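Local coordinates for protein uricase (Arthrobacter globiformis, PDB 2YZC) that catalyses the oxidation of uric acid by molecular oxygen to 5-hydroxyisourate, which is processed further to (S)-allantoin, at residues Gly160-Gly165 / Glu176-Ile181. Numbering follows the deposited sequence.
Sequences GSEFHG and ETTDRI. With 1AL (allantoate ion), chain I.
Phe163 and Thr177 form a single antiparallel bridge, a hydrogen-bonded pair. Phe163 N donates to Thr177 O at 2.9 Å, and Thr177 N returns a bond to Phe163 O. Arg180 N is satisfied by Ser161 O at 3.0 Å. Beyond the bridge, Gly165 N donates to the anti lone pair of Glu176 OE2 (2.7 Å).

The Arg180 guanidinium is held from several sides. Arg180 NE donates in plane to Ser161 OG at 3.1 Å; OG reaches it by lying anti to the backbone N (chi1 173°). Water 2 accepts from Arg180 NH2, donates to Glu162 O and also bonds Ser161 OG. Phe163 CB lies over one guanidinium face. Arg180 NH2 adds a weak 3.4 Å bond to allantoate O2, while the Phe163 ring lays one face against the ligand. Both residues belong to the allantoate pocket and probably bind urate likewise.

Glu162 OE1 accepts from His164 NE2 (2.8 Å), and its OE2 is bonded to His218. Water 1 links Gly160 N to Thr178 O. Asp179 OD1 bonds Thr159 OG1, and Asp179 OD2 forms a salt bridge to Arg32 of the third subunit.

The two segments are the arms of the loop joining strands 143-157 and 182-192, and Arg180 touches Asn249 on strand 240-254.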
loop_
_atom_site.group_PDB
_atom_site.type_symbol
_atom_site.label_atom_id
_atom_site.label_comp_id
_atom_site.label_asym_id
_atom_site.label_seq_id
_atom_site.Cartn_x
_atom_site.Cartn_y
_atom_site.Cartn_z
ATOM N N GLY A 160 19.581 -15.562 20.538
ATOM C CA GLY A 160 19.593 -16.909 19.993
ATOM C C GLY A 160 19.854 -16.878 18.497
ATOM O O GLY A 160 19.396 -17.745 17.740
ATOM N N SER A 161 20.584 -15.859 18.065
ATOM C CA SER A 161 20.938 -15.702 16.660
ATOM C C SER A 161 22.336 -15.107 16.568
ATOM O O SER A 161 22.658 -14.133 17.257
ATOM C CB SER A 161 19.932 -14.790 15.945
ATOM O OG SER A 161 20.355 -14.497 14.617
ATOM N N GLU A 162 23.165 -15.713 15.721
ATOM C CA GLU A 162 24.541 -15.272 15.511
ATOM C C GLU A 162 24.824 -15.230 14.015
ATOM O O GLU A 162 24.066 -15.773 13.210
ATOM C CB GLU A 162 25.529 -16.272 16.120
ATOM C CG GLU A 162 25.319 -16.628 17.568
ATOM C CD GLU A 162 26.341 -17.645 18.061
ATOM O OE1 GLU A 162 27.535 -17.518 17.704
ATOM O OE2 GLU A 162 25.958 -18.565 18.814
ATOM N N PHE A 163 25.921 -14.580 13.648
ATOM C CA PHE A 163 26.346 -14.543 12.258
ATOM C C PHE A 163 27.814 -14.179 12.193
ATOM O O PHE A 163 28.197 -13.020 12.360
ATOM C CB PHE A 163 25.535 -13.563 11.410
ATOM C CG PHE A 163 25.801 -13.706 9.934
ATOM C CD1 PHE A 163 25.692 -14.955 9.319
ATOM C CD2 PHE A 163 26.191 -12.617 9.165
ATOM C CE1 PHE A 163 25.973 -15.116 7.956
ATOM C CE2 PHE A 163 26.474 -12.765 7.799
ATOM C CZ PHE A 163 26.365 -14.018 7.196
ATOM N N HIS A 164 28.632 -15.196 11.953
ATOM C CA HIS A 164 30.072 -15.028 11.882
ATOM C C HIS A 164 30.677 -16.090 10.975
ATOM O O HIS A 164 29.977 -16.988 10.504
ATOM C CB HIS A 164 30.657 -15.127 13.294
ATOM C CG HIS A 164 30.171 -16.313 14.066
ATOM N ND1 HIS A 164 30.511 -17.609 13.739
ATOM C CD2 HIS A 164 29.343 -16.402 15.135
ATOM C CE1 HIS A 164 29.913 -18.443 14.570
ATOM N NE2 HIS A 164 29.197 -17.736 15.426
ATOM N N GLY A 165 31.975 -15.978 10.718
ATOM C CA GLY A 165 32.632 -16.949 9.863
ATOM C C GLY A 165 32.425 -16.725 8.375
ATOM O O GLY A 165 32.762 -17.588 7.569
ATOM N N GLU A 176 31.509 -9.514 12.721
ATOM C CA GLU A 176 30.993 -10.778 13.226
ATOM C C GLU A 176 30.220 -10.514 14.514
ATOM O O GLU A 176 30.517 -9.565 15.236
ATOM C CB GLU A 176 32.139 -11.741 13.522
ATOM C CG GLU A 176 32.901 -12.217 12.302
ATOM C CD GLU A 176 33.873 -13.338 12.641
ATOM O OE1 GLU A 176 34.914 -13.063 13.274
ATOM O OE2 GLU A 176 33.585 -14.499 12.283
ATOM N N THR A 177 29.234 -11.356 14.805
ATOM C CA THR A 177 28.450 -11.189 16.024
ATOM C C THR A 177 27.910 -12.514 16.544
ATOM O O THR A 177 27.609 -13.420 15.769
ATOM C CB THR A 177 27.265 -10.223 15.801
ATOM O OG1 THR A 177 26.560 -10.046 17.036
ATOM C CG2 THR A 177 26.308 -10.777 14.761
ATOM N N THR A 178 27.800 -12.625 17.864
ATOM C CA THR A 178 27.276 -13.837 18.480
ATOM C C THR A 178 25.938 -13.567 19.160
ATOM O O THR A 178 25.408 -14.431 19.861
ATOM C CB THR A 178 28.245 -14.420 19.526
ATOM O OG1 THR A 178 28.458 -13.462 20.568
ATOM C CG2 THR A 178 29.578 -14.784 18.876
ATOM N N ASP A 179 25.398 -12.368 18.953
ATOM C CA ASP A 179 24.110 -12.000 19.541
ATOM C C ASP A 179 23.458 -10.894 18.715
ATOM O O ASP A 179 23.897 -9.741 18.739
ATOM C CB ASP A 179 24.288 -11.514 20.988
ATOM C CG ASP A 179 22.978 -11.512 21.779
ATOM O OD1 ASP A 179 21.890 -11.500 21.156
ATOM O OD2 ASP A 179 23.038 -11.511 23.031
ATOM N N ARG A 180 22.413 -11.248 17.978
ATOM C CA ARG A 180 21.701 -10.273 17.162
ATOM C C ARG A 180 20.232 -10.661 17.126
ATOM O O ARG A 180 19.863 -11.766 17.525
ATOM C CB ARG A 180 22.250 -10.253 15.728
ATOM C CG ARG A 180 21.954 -11.532 14.921
ATOM C CD ARG A 180 22.392 -11.435 13.463
ATOM N NE ARG A 180 22.014 -12.632 12.708
ATOM C CZ ARG A 180 22.131 -12.768 11.390
ATOM N NH1 ARG A 180 22.626 -11.781 10.656
ATOM N NH2 ARG A 180 21.730 -13.892 10.800
ATOM N N ILE A 181 19.397 -9.737 16.670
ATOM C CA ILE A 181 17.974 -10.013 16.530
ATOM C C ILE A 181 17.814 -10.690 15.171
ATOM O O ILE A 181 18.579 -10.422 14.244
ATOM C CB ILE A 181 17.132 -8.702 16.532
ATOM C CG1 ILE A 181 16.966 -8.185 17.966
ATOM C CG2 ILE A 181 15.763 -8.941 15.894
ATOM C CD1 ILE A 181 16.159 -6.898 18.056
HETATM C C1 1AL I . 22.478 -14.318 7.053
HETATM O O2 1AL I . 22.043 -15.274 7.717
HETATM N N3 1AL I . 22.945 -14.459 5.783
HETATM N N4 1AL I . 22.435 -13.094 7.719
HETATM C C5 1AL I . 21.062 -11.589 5.988
HETATM O O6 1AL I . 20.250 -12.519 5.827
HETATM O O7 1AL I . 20.915 -10.421 5.596
HETATM C C8 1AL I . 22.241 -11.848 6.976
HETATM C C9 1AL I . 24.085 -10.572 5.990
HETATM O O10 1AL I . 24.416 -9.381 5.810
HETATM N N11 1AL I . 24.389 -11.565 5.097
HETATM N N12 1AL I . 23.400 -10.970 7.085
HETATM O O HOH W 1 22.752 -15.103 20.519
HETATM O O HOH W 2 21.321 -16.073 12.514
#